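Local coordinates for protein probable zinc protease PqqL (Escherichia coli, PDB 6OFT) that is probably a periplasmic zinc-dependent metalloendopeptidase of the M16 family, the crystallised chain being the first half of the protein, at residues Asn16-Ala26 against Pro196-Asp206; Leu338-Asp346 against Trp421-Trp432. One frame throughout, in Å; residues are numbered along the deposited sequence.

Contact 1: Asn16-Ala26 against Pro196-Asp206; sequences NGLRYMIYPHA and PNNMTFIVVGD. With PO4 (phosphate ion), chain D.
R19 to Y23 run parallel to T200 to V204 as neighbouring strands of the six-stranded mixed sheet in this N-terminal half of an M16-type protease. Backbone bonds zip the pair together, from R19 N to M199 O (2.9 Å) as far as H25 N on G205 O. On the sheet face packed against helix 209-220, L18 and F201 lie side by side and point the same way, L18 CD2 4.1 Å from F201 CB; I22 and V203 do likewise, with I22 CG1 4.0 Å from V203 CB. L18 is placed with CG anti to its own N (chi1 -177°), and L18 CD1 lies 3.8 Å from M199 CB, the two side chains crossing at a slant. On the other face, towards helix 378-391, M21 CG lies 3.9 Å from T200 CG2, again with an oblique crossing. R19 bends at chi3 (-83°), and T200 OG1, itself hydrogen-bonded to H39, sits over the rim of one guanidinium face. A water in the guanidinium plane accepts a hydrogen bond from R19 NE (2.7 Å), while NH2 makes a weak bond to N197 O at 3.4 Å. At the far end a phosphate ion, probably from the crystallisation liquor and also held by Q373 and R376, meets the edge of the H25 ring, ND1 donating to its O1 at 2.6 Å.

Contact 2: Leu338-Asp346 against Trp421-Trp432; sequences LMAELATID and WQQLRKNQDAFW
R425, on helix 414-425, grips D346 of helix 331-348; with W432 on strand 430-436, this is helix-on-sheet packing beside the five-stranded mixed sheet of the second alpha/beta unit in this half of the protease. R425 CB lies 4.1 Å from D346 OD1 and R425 CD 3.6 Å; CG passes the same oxygen and lies over the rim of one W421 ring face, 3.4 Å above the plane. Beyond CG the chain folds twice (chi2 -73°, chi3 -83°), turning the guanidinium edge to the carboxylate. There NE meets the syn lone pair of D346 OD1 and NH2 reaches D346 OD2, both at 2.8 Å, a side-on two-nitrogen salt bridge with the two planes 23° apart. NH1 turns to the hydroxyl of Y261, and L342 CB lies over one guanidinium face. D346 OD1 has a second donor on its anti side, W421 NE1 at 2.8 Å, so two residues fix the rotation of the carboxylate. The other face of the indole carries I345 CG2, a CH-pi contact 3.5 Å from the centroid of the five-membered ring, and L342 CD2 touches the edge at W421 CH2. Replacing W421 by an alanine would probably leave D346 OD1 with R425 as its remaining donor here and open a gap between I345 and the R425 chain. W432 packs on L338 and M339: the L338 side chain slides past it in the opposite direction, L338 CD2 3.9 Å from W432 CZ3, while M339 SD makes an oblique Met-aromatic contact with the six-membered ring and M339 CE lies 3.7 Å from W432 CH2.

Contacts 1 and 2 lie on opposite sides of the chain's centre, their nearest atoms about 28 Å apart, and share no helix or strand. Both are largely buried, yet each has polar groups at its margins. Contact 1 joins two strands inside one sheet, so main-chain hydrogen bonds carry it and side chains mostly line the two faces; its polar margins involve waters and a phosphate. Contact 2 joins a helix to a second helix and a strand of the other sheet, where no direct backbone bonds cross and side chains carry nearly all of it: a charged pair at the exposed D346, indole faces, and apolar tips deeper in.

Contact 1: Asn16-Ala26 against Pro196-Asp206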
loop_
_atom_site.group_PDB
_atom_site.type_symbol
_atom_site.label_atom_id
_atom_site.label_comp_id
_atom_site.label_asym_id
_atom_site.label_seq_id
_atom_site.Cartn_x
_atom_site.Cartn_y
_atom_site.Cartn_z
ATOM N N ASN A 16 19.098 -17.554 -14.876
ATOM C CA ASN A 16 17.959 -18.371 -14.445
ATOM C C ASN A 16 16.627 -17.575 -14.394
ATOM O O ASN A 16 15.588 -18.157 -14.114
ATOM C CB ASN A 16 18.261 -19.089 -13.117
ATOM C CG ASN A 16 18.460 -18.187 -11.928
ATOM O OD1 ASN A 16 18.118 -17.005 -11.938
ATOM N ND2 ASN A 16 19.001 -18.738 -10.863
ATOM N N GLY A 17 16.672 -16.267 -14.658
ATOM C CA GLY A 17 15.481 -15.424 -14.678
ATOM C C GLY A 17 15.201 -14.600 -13.439
ATOM O O GLY A 17 14.265 -13.789 -13.453
ATOM N N LEU A 18 15.978 -14.812 -12.350
ATOM C CA LEU A 18 15.809 -14.064 -11.106
ATOM C C LEU A 18 16.220 -12.609 -11.342
ATOM O O LEU A 18 17.294 -12.366 -11.885
ATOM C CB LEU A 18 16.628 -14.692 -9.950
ATOM C CG LEU A 18 16.469 -14.007 -8.572
ATOM C CD1 LEU A 18 16.115 -15.006 -7.491
ATOM C CD2 LEU A 18 17.732 -13.222 -8.194
ATOM N N ARG A 19 15.378 -11.654 -10.924
ATOM C CA ARG A 19 15.676 -10.236 -11.082
ATOM C C ARG A 19 16.315 -9.719 -9.809
ATOM O O ARG A 19 16.103 -10.284 -8.742
ATOM C CB ARG A 19 14.397 -9.435 -11.387
ATOM C CG ARG A 19 13.858 -9.561 -12.826
ATOM C CD ARG A 19 12.436 -9.001 -12.910
ATOM N NE ARG A 19 11.445 -9.997 -12.489
ATOM C CZ ARG A 19 10.142 -9.778 -12.316
ATOM N NH1 ARG A 19 9.637 -8.560 -12.490
ATOM N NH2 ARG A 19 9.338 -10.771 -11.953
ATOM N N TYR A 20 17.111 -8.655 -9.914
ATOM C CA TYR A 20 17.719 -8.040 -8.730
ATOM C C TYR A 20 17.694 -6.540 -8.845
ATOM O O TYR A 20 17.657 -6.000 -9.955
ATOM C CB TYR A 20 19.139 -8.564 -8.450
ATOM C CG TYR A 20 20.065 -8.538 -9.649
ATOM C CD1 TYR A 20 20.779 -7.390 -9.981
ATOM C CD2 TYR A 20 20.257 -9.672 -10.430
ATOM C CE1 TYR A 20 21.607 -7.350 -11.104
ATOM C CE2 TYR A 20 21.107 -9.653 -11.533
ATOM C CZ TYR A 20 21.784 -8.492 -11.865
ATOM O OH TYR A 20 22.635 -8.490 -12.943
ATOM N N MET A 21 17.680 -5.863 -7.693
ATOM C CA MET A 21 17.676 -4.407 -7.585
ATOM C C MET A 21 18.589 -4.068 -6.444
ATOM O O MET A 21 18.404 -4.575 -5.333
ATOM C CB MET A 21 16.271 -3.845 -7.319
ATOM C CG MET A 21 15.231 -4.286 -8.312
ATOM S SD MET A 21 13.698 -3.414 -8.017
ATOM C CE MET A 21 13.590 -2.488 -9.525
ATOM N N ILE A 22 19.617 -3.279 -6.731
ATOM C CA ILE A 22 20.616 -2.855 -5.745
ATOM C C ILE A 22 20.641 -1.337 -5.656
ATOM O O ILE A 22 20.751 -0.649 -6.674
ATOM C CB ILE A 22 22.026 -3.436 -6.039
ATOM C CG1 ILE A 22 22.000 -4.992 -6.096
ATOM C CG2 ILE A 22 23.070 -2.912 -5.011
ATOM C CD1 ILE A 22 23.113 -5.563 -6.913
ATOM N N TYR A 23 20.561 -0.819 -4.422
ATOM C CA TYR A 23 20.579 0.615 -4.195
ATOM C C TYR A 23 21.495 0.942 -3.032
ATOM O O TYR A 23 21.258 0.437 -1.932
ATOM C CB TYR A 23 19.161 1.176 -3.975
ATOM C CG TYR A 23 19.112 2.684 -4.120
ATOM C CD1 TYR A 23 18.973 3.280 -5.371
ATOM C CD2 TYR A 23 19.257 3.514 -3.016
ATOM C CE1 TYR A 23 18.990 4.665 -5.518
ATOM C CE2 TYR A 23 19.265 4.905 -3.149
ATOM C CZ TYR A 23 19.125 5.476 -4.403
ATOM O OH TYR A 23 19.126 6.844 -4.541
ATOM N N PRO A 24 22.536 1.790 -3.243
ATOM C CA PRO A 24 23.431 2.135 -2.121
ATOM C C PRO A 24 22.792 3.127 -1.165
ATOM O O PRO A 24 22.081 4.025 -1.606
ATOM C CB PRO A 24 24.654 2.743 -2.816
ATOM C CG PRO A 24 24.122 3.278 -4.112
ATOM C CD PRO A 24 22.940 2.474 -4.500
ATOM N N HIS A 25 23.038 2.959 0.140
ATOM C CA HIS A 25 22.539 3.860 1.179
ATOM C C HIS A 25 23.400 3.719 2.425
ATOM O O HIS A 25 23.760 2.609 2.778
ATOM C CB HIS A 25 21.047 3.630 1.488
ATOM C CG HIS A 25 20.410 4.812 2.167
ATOM N ND1 HIS A 25 20.362 6.045 1.558
ATOM C CD2 HIS A 25 19.844 4.914 3.394
ATOM C CE1 HIS A 25 19.753 6.853 2.406
ATOM N NE2 HIS A 25 19.435 6.223 3.530
ATOM N N ALA A 26 23.758 4.820 3.072
ATOM C CA ALA A 26 24.634 4.744 4.252
ATOM C C ALA A 26 24.040 5.473 5.465
ATOM O O ALA A 26 24.744 6.168 6.192
ATOM C CB ALA A 26 26.023 5.290 3.908
ATOM N N PRO A 196 12.516 -18.888 -10.161
ATOM C CA PRO A 196 13.290 -17.638 -10.307
ATOM C C PRO A 196 12.691 -16.496 -11.112
ATOM O O PRO A 196 12.871 -15.365 -10.695
ATOM C CB PRO A 196 14.613 -18.109 -10.931
ATOM C CG PRO A 196 14.773 -19.467 -10.418
ATOM C CD PRO A 196 13.385 -20.060 -10.403
ATOM N N ASN A 197 11.976 -16.762 -12.215
ATOM C CA ASN A 197 11.404 -15.713 -13.069
ATOM C C ASN A 197 10.229 -14.940 -12.411
ATOM O O ASN A 197 9.753 -13.955 -12.980
ATOM C CB ASN A 197 11.007 -16.295 -14.437
ATOM C CG ASN A 197 9.765 -17.154 -14.422
ATOM O OD1 ASN A 197 9.443 -17.824 -13.437
ATOM N ND2 ASN A 197 9.040 -17.157 -15.531
ATOM N N ASN A 198 9.778 -15.383 -11.218
ATOM C CA ASN A 198 8.725 -14.733 -10.456
ATOM C C ASN A 198 9.353 -14.126 -9.184
ATOM O O ASN A 198 8.633 -13.764 -8.249
ATOM C CB ASN A 198 7.610 -15.759 -10.115
ATOM C CG ASN A 198 6.326 -15.145 -9.617
ATOM O OD1 ASN A 198 5.879 -14.100 -10.098
ATOM N ND2 ASN A 198 5.712 -15.771 -8.628
ATOM N N MET A 199 10.700 -13.978 -9.170
ATOM C CA MET A 199 11.424 -13.449 -8.004
ATOM C C MET A 199 12.322 -12.266 -8.298
ATOM O O MET A 199 12.971 -12.210 -9.344
ATOM C CB MET A 199 12.299 -14.531 -7.357
ATOM C CG MET A 199 11.537 -15.624 -6.687
ATOM S SD MET A 199 12.705 -16.916 -6.261
ATOM C CE MET A 199 11.595 -18.100 -5.578
ATOM N N THR A 200 12.373 -11.339 -7.330
ATOM C CA THR A 200 13.248 -10.178 -7.335
ATOM C C THR A 200 13.939 -10.141 -5.980
ATOM O O THR A 200 13.262 -10.162 -4.949
ATOM C CB THR A 200 12.483 -8.879 -7.622
ATOM O OG1 THR A 200 11.831 -8.996 -8.892
ATOM C CG2 THR A 200 13.396 -7.663 -7.620
ATOM N N PHE A 201 15.282 -10.146 -5.989
ATOM C CA PHE A 201 16.082 -10.026 -4.776
ATOM C C PHE A 201 16.496 -8.541 -4.667
ATOM O O PHE A 201 17.088 -8.001 -5.605
ATOM C CB PHE A 201 17.320 -10.970 -4.805
ATOM C CG PHE A 201 17.957 -11.050 -3.437
ATOM C CD1 PHE A 201 17.360 -11.776 -2.416
ATOM C CD2 PHE A 201 19.131 -10.359 -3.157
ATOM C CE1 PHE A 201 17.910 -11.793 -1.131
ATOM C CE2 PHE A 201 19.690 -10.397 -1.879
ATOM C CZ PHE A 201 19.069 -11.111 -0.874
ATOM N N ILE A 202 16.138 -7.879 -3.549
ATOM C CA ILE A 202 16.380 -6.446 -3.314
ATOM C C ILE A 202 17.469 -6.201 -2.251
ATOM O O ILE A 202 17.351 -6.678 -1.131
ATOM C CB ILE A 202 15.030 -5.737 -2.980
ATOM C CG1 ILE A 202 13.985 -5.951 -4.113
ATOM C CG2 ILE A 202 15.220 -4.241 -2.663
ATOM C CD1 ILE A 202 12.546 -5.635 -3.727
ATOM N N VAL A 203 18.519 -5.449 -2.618
ATOM C CA VAL A 203 19.645 -5.103 -1.728
ATOM C C VAL A 203 19.659 -3.575 -1.563
ATOM O O VAL A 203 19.873 -2.873 -2.537
ATOM C CB VAL A 203 21.005 -5.649 -2.287
ATOM C CG1 VAL A 203 22.190 -5.239 -1.411
ATOM C CG2 VAL A 203 20.977 -7.167 -2.465
ATOM N N VAL A 204 19.398 -3.057 -0.345
ATOM C CA VAL A 204 19.394 -1.604 -0.087
ATOM C C VAL A 204 20.260 -1.360 1.144
ATOM O O VAL A 204 19.953 -1.851 2.234
ATOM C CB VAL A 204 17.970 -0.969 0.077
ATOM C CG1 VAL A 204 18.053 0.565 0.164
ATOM C CG2 VAL A 204 17.029 -1.375 -1.056
ATOM N N GLY A 205 21.331 -0.601 0.973
ATOM C CA GLY A 205 22.192 -0.351 2.109
ATOM C C GLY A 205 23.628 -0.112 1.752
ATOM O O GLY A 205 23.968 0.087 0.582
ATOM N N ASP A 206 24.470 -0.124 2.795
ATOM C CA ASP A 206 25.882 0.244 2.769
ATOM C C ASP A 206 26.825 -0.841 2.256
ATOM O O ASP A 206 27.685 -1.330 2.982
ATOM C CB ASP A 206 26.292 0.736 4.167
ATOM C CG ASP A 206 27.442 1.711 4.137
ATOM O OD1 ASP A 206 27.853 2.115 3.020
ATOM O OD2 ASP A 206 27.931 2.076 5.218
HETATM P P PO4 D . 22.109 7.695 -1.276
HETATM O O1 PO4 D . 20.727 7.247 -0.762
HETATM O O2 PO4 D . 21.950 9.131 -1.965
HETATM O O3 PO4 D . 23.179 7.792 -0.088
HETATM O O4 PO4 D . 22.594 6.630 -2.366
HETATM O O HOH W 1 12.178 -12.572 -11.902
HETATM O O HOH W 2 6.560 -12.193 -11.927
#

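Contact 2: Leu338-Asp346 against Trp421-Trp432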
loop_
_atom_site.group_PDB
_atom_site.type_symbol
_atom_site.label_atom_id
_atom_site.label_comp_id
_atom_site.label_asym_id
_atom_site.label_seq_id
_atom_site.Cartn_x
_atom_site.Cartn_y
_atom_site.Cartn_z
ATOM N N LEU A 338 -18.758 18.937 5.437
ATOM C CA LEU A 338 -18.337 18.164 4.279
ATOM C C LEU A 338 -19.087 18.576 3.020
ATOM O O LEU A 338 -18.450 18.851 2.004
ATOM C CB LEU A 338 -18.459 16.636 4.538
ATOM C CG LEU A 338 -17.936 15.672 3.440
ATOM C CD1 LEU A 338 -16.487 15.964 3.052
ATOM C CD2 LEU A 338 -18.091 14.213 3.874
ATOM N N MET A 339 -20.433 18.608 3.089
ATOM C CA MET A 339 -21.311 18.976 1.979
ATOM C C MET A 339 -21.033 20.395 1.480
ATOM O O MET A 339 -21.039 20.631 0.270
ATOM C CB MET A 339 -22.779 18.873 2.432
ATOM C CG MET A 339 -23.724 18.426 1.338
ATOM S SD MET A 339 -23.435 16.709 0.831
ATOM C CE MET A 339 -24.079 15.821 2.291
ATOM N N ALA A 340 -20.840 21.340 2.421
ATOM C CA ALA A 340 -20.565 22.752 2.150
ATOM C C ALA A 340 -19.252 22.906 1.399
ATOM O O ALA A 340 -19.223 23.645 0.421
ATOM C CB ALA A 340 -20.506 23.533 3.453
ATOM N N GLU A 341 -18.185 22.164 1.808
ATOM C CA GLU A 341 -16.882 22.240 1.139
ATOM C C GLU A 341 -16.905 21.612 -0.257
ATOM O O GLU A 341 -16.289 22.154 -1.166
ATOM C CB GLU A 341 -15.746 21.653 1.992
ATOM C CG GLU A 341 -14.395 22.252 1.608
ATOM C CD GLU A 341 -13.134 21.508 2.010
ATOM O OE1 GLU A 341 -13.056 21.042 3.169
ATOM O OE2 GLU A 341 -12.208 21.414 1.170
ATOM N N LEU A 342 -17.605 20.490 -0.423
ATOM C CA LEU A 342 -17.703 19.807 -1.717
ATOM C C LEU A 342 -18.496 20.651 -2.727
ATOM O O LEU A 342 -18.093 20.748 -3.881
ATOM C CB LEU A 342 -18.311 18.391 -1.578
ATOM C CG LEU A 342 -17.509 17.327 -0.810
ATOM C CD1 LEU A 342 -18.377 16.115 -0.539
ATOM C CD2 LEU A 342 -16.241 16.898 -1.562
ATOM N N ALA A 343 -19.592 21.285 -2.279
ATOM C CA ALA A 343 -20.425 22.150 -3.113
ATOM C C ALA A 343 -19.707 23.461 -3.485
ATOM O O ALA A 343 -19.885 23.943 -4.604
ATOM C CB ALA A 343 -21.738 22.450 -2.412
ATOM N N THR A 344 -18.888 24.023 -2.564
ATOM C CA THR A 344 -18.109 25.251 -2.814
ATOM C C THR A 344 -17.113 25.018 -3.985
ATOM O O THR A 344 -17.004 25.865 -4.878
ATOM C CB THR A 344 -17.447 25.754 -1.507
ATOM O OG1 THR A 344 -18.473 26.008 -0.547
ATOM C CG2 THR A 344 -16.643 27.036 -1.707
ATOM N N ILE A 345 -16.420 23.857 -3.979
ATOM C CA ILE A 345 -15.467 23.446 -5.026
ATOM C C ILE A 345 -16.240 23.173 -6.330
ATOM O O ILE A 345 -15.745 23.504 -7.413
ATOM C CB ILE A 345 -14.600 22.237 -4.591
ATOM C CG1 ILE A 345 -13.868 22.517 -3.259
ATOM C CG2 ILE A 345 -13.594 21.855 -5.693
ATOM C CD1 ILE A 345 -13.369 21.243 -2.496
ATOM N N ASP A 346 -17.460 22.580 -6.228
ATOM C CA ASP A 346 -18.303 22.329 -7.411
ATOM C C ASP A 346 -18.596 23.641 -8.154
ATOM O O ASP A 346 -18.540 23.687 -9.381
ATOM C CB ASP A 346 -19.653 21.699 -7.020
ATOM C CG ASP A 346 -19.661 20.234 -6.648
ATOM O OD1 ASP A 346 -18.674 19.532 -6.955
ATOM O OD2 ASP A 346 -20.665 19.783 -6.058
ATOM N N TRP A 421 -12.215 17.538 -11.362
ATOM C CA TRP A 421 -13.167 17.617 -10.257
ATOM C C TRP A 421 -14.592 17.325 -10.755
ATOM O O TRP A 421 -15.315 16.545 -10.125
ATOM C CB TRP A 421 -13.127 18.979 -9.572
ATOM C CG TRP A 421 -14.057 19.048 -8.394
ATOM C CD1 TRP A 421 -15.323 19.562 -8.371
ATOM C CD2 TRP A 421 -13.805 18.531 -7.081
ATOM N NE1 TRP A 421 -15.862 19.430 -7.115
ATOM C CE2 TRP A 421 -14.959 18.786 -6.304
ATOM C CE3 TRP A 421 -12.676 17.965 -6.456
ATOM C CZ2 TRP A 421 -15.027 18.469 -4.940
ATOM C CZ3 TRP A 421 -12.763 17.612 -5.118
ATOM C CH2 TRP A 421 -13.931 17.860 -4.376
ATOM N N GLN A 422 -14.998 17.945 -11.878
ATOM C CA GLN A 422 -16.322 17.696 -12.445
ATOM C C GLN A 422 -16.497 16.226 -12.843
ATOM O O GLN A 422 -17.575 15.666 -12.629
ATOM C CB GLN A 422 -16.631 18.637 -13.611
ATOM C CG GLN A 422 -18.131 18.823 -13.814
ATOM C CD GLN A 422 -18.468 19.375 -15.170
ATOM O OE1 GLN A 422 -18.707 18.628 -16.117
ATOM N NE2 GLN A 422 -18.503 20.691 -15.290
ATOM N N GLN A 423 -15.442 15.591 -13.382
ATOM C CA GLN A 423 -15.469 14.167 -13.754
ATOM C C GLN A 423 -15.620 13.259 -12.526
ATOM O O GLN A 423 -16.427 12.323 -12.554
ATOM C CB GLN A 423 -14.221 13.790 -14.548
ATOM C CG GLN A 423 -14.255 14.303 -15.983
ATOM C CD GLN A 423 -12.901 14.245 -16.649
ATOM O OE1 GLN A 423 -11.861 14.120 -15.994
ATOM N NE2 GLN A 423 -12.889 14.350 -17.974
ATOM N N LEU A 424 -14.873 13.568 -11.478
ATOM C CA LEU A 424 -14.905 12.810 -10.206
ATOM C C LEU A 424 -16.295 12.935 -9.587
ATOM O O LEU A 424 -16.808 11.953 -9.172
ATOM C CB LEU A 424 -13.858 13.346 -9.235
ATOM C CG LEU A 424 -13.882 12.743 -7.836
ATOM C CD1 LEU A 424 -13.497 11.283 -7.864
ATOM C CD2 LEU A 424 -12.981 13.497 -6.892
ATOM N N ARG A 425 -16.879 14.098 -9.627
ATOM C CA ARG A 425 -18.198 14.349 -9.008
ATOM C C ARG A 425 -19.337 13.685 -9.806
ATOM O O ARG A 425 -20.394 13.538 -9.248
ATOM C CB ARG A 425 -18.381 15.852 -8.781
ATOM C CG ARG A 425 -17.419 16.457 -7.773
ATOM C CD ARG A 425 -17.774 16.064 -6.360
ATOM N NE ARG A 425 -18.813 16.919 -5.839
ATOM C CZ ARG A 425 -19.595 16.623 -4.822
ATOM N NH1 ARG A 425 -19.460 15.484 -4.180
ATOM N NH2 ARG A 425 -20.509 17.475 -4.445
ATOM N N LYS A 426 -19.143 13.325 -11.055
ATOM C CA LYS A 426 -20.181 12.639 -11.852
ATOM C C LYS A 426 -19.967 11.120 -11.741
ATOM O O LYS A 426 -20.736 10.396 -12.313
ATOM C CB LYS A 426 -20.036 13.037 -13.319
ATOM C CG LYS A 426 -20.508 14.426 -13.702
ATOM C CD LYS A 426 -21.636 14.995 -12.895
ATOM C CE LYS A 426 -22.177 16.296 -13.462
ATOM N NZ LYS A 426 -23.625 16.222 -13.764
ATOM N N ASN A 427 -18.943 10.674 -11.042
ATOM C CA ASN A 427 -18.623 9.231 -10.916
ATOM C C ASN A 427 -19.715 8.524 -10.096
ATOM O O ASN A 427 -19.895 8.854 -8.948
ATOM C CB ASN A 427 -17.183 9.048 -10.444
ATOM C CG ASN A 427 -16.721 7.633 -10.238
ATOM O OD1 ASN A 427 -17.485 6.704 -10.345
ATOM N ND2 ASN A 427 -15.448 7.481 -9.932
ATOM N N GLN A 428 -20.388 7.587 -10.716
ATOM C CA GLN A 428 -21.495 6.805 -10.127
ATOM C C GLN A 428 -21.007 5.739 -9.121
ATOM O O GLN A 428 -21.815 5.200 -8.366
ATOM C CB GLN A 428 -22.294 6.109 -11.235
ATOM C CG GLN A 428 -22.790 7.011 -12.355
ATOM C CD GLN A 428 -23.378 6.171 -13.456
ATOM O OE1 GLN A 428 -24.558 5.823 -13.432
ATOM N NE2 GLN A 428 -22.563 5.812 -14.437
ATOM N N ASP A 429 -19.703 5.423 -9.127
ATOM C CA ASP A 429 -19.150 4.431 -8.226
ATOM C C ASP A 429 -18.714 5.111 -6.939
ATOM O O ASP A 429 -17.555 5.472 -6.756
ATOM C CB ASP A 429 -18.060 3.578 -8.920
ATOM C CG ASP A 429 -17.670 2.317 -8.187
ATOM O OD1 ASP A 429 -17.115 1.400 -8.840
ATOM O OD2 ASP A 429 -17.899 2.244 -6.946
ATOM N N ALA A 430 -19.700 5.269 -6.079
ATOM C CA ALA A 430 -19.514 6.012 -4.822
ATOM C C ALA A 430 -20.290 5.457 -3.629
ATOM O O ALA A 430 -21.241 4.746 -3.865
ATOM C CB ALA A 430 -19.847 7.461 -5.020
ATOM N N PHE A 431 -19.859 5.807 -2.423
ATOM C CA PHE A 431 -20.582 5.439 -1.218
ATOM C C PHE A 431 -20.362 6.441 -0.085
ATOM O O PHE A 431 -19.248 6.943 0.100
ATOM C CB PHE A 431 -20.313 3.982 -0.771
ATOM C CG PHE A 431 -18.933 3.652 -0.252
ATOM C CD1 PHE A 431 -17.955 3.135 -1.104
ATOM C CD2 PHE A 431 -18.632 3.777 1.102
ATOM C CE1 PHE A 431 -16.696 2.776 -0.612
ATOM C CE2 PHE A 431 -17.363 3.440 1.590
ATOM C CZ PHE A 431 -16.411 2.921 0.735
ATOM N N TRP A 432 -21.435 6.720 0.630
ATOM C CA TRP A 432 -21.441 7.575 1.839
ATOM C C TRP A 432 -21.184 6.691 3.050
ATOM O O TRP A 432 -21.734 5.623 3.101
ATOM C CB TRP A 432 -22.768 8.310 2.004
ATOM C CG TRP A 432 -22.900 9.473 1.085
ATOM C CD1 TRP A 432 -23.539 9.489 -0.104
ATOM C CD2 TRP A 432 -22.345 10.780 1.267
ATOM N NE1 TRP A 432 -23.429 10.717 -0.667
ATOM C CE2 TRP A 432 -22.699 11.532 0.139
ATOM C CE3 TRP A 432 -21.598 11.390 2.269
ATOM C CZ2 TRP A 432 -22.328 12.861 -0.018
ATOM C CZ3 TRP A 432 -21.235 12.699 2.114
ATOM C CH2 TRP A 432 -21.583 13.424 0.981
HETATM O O HOH W 3 -21.973 18.583 -1.576
#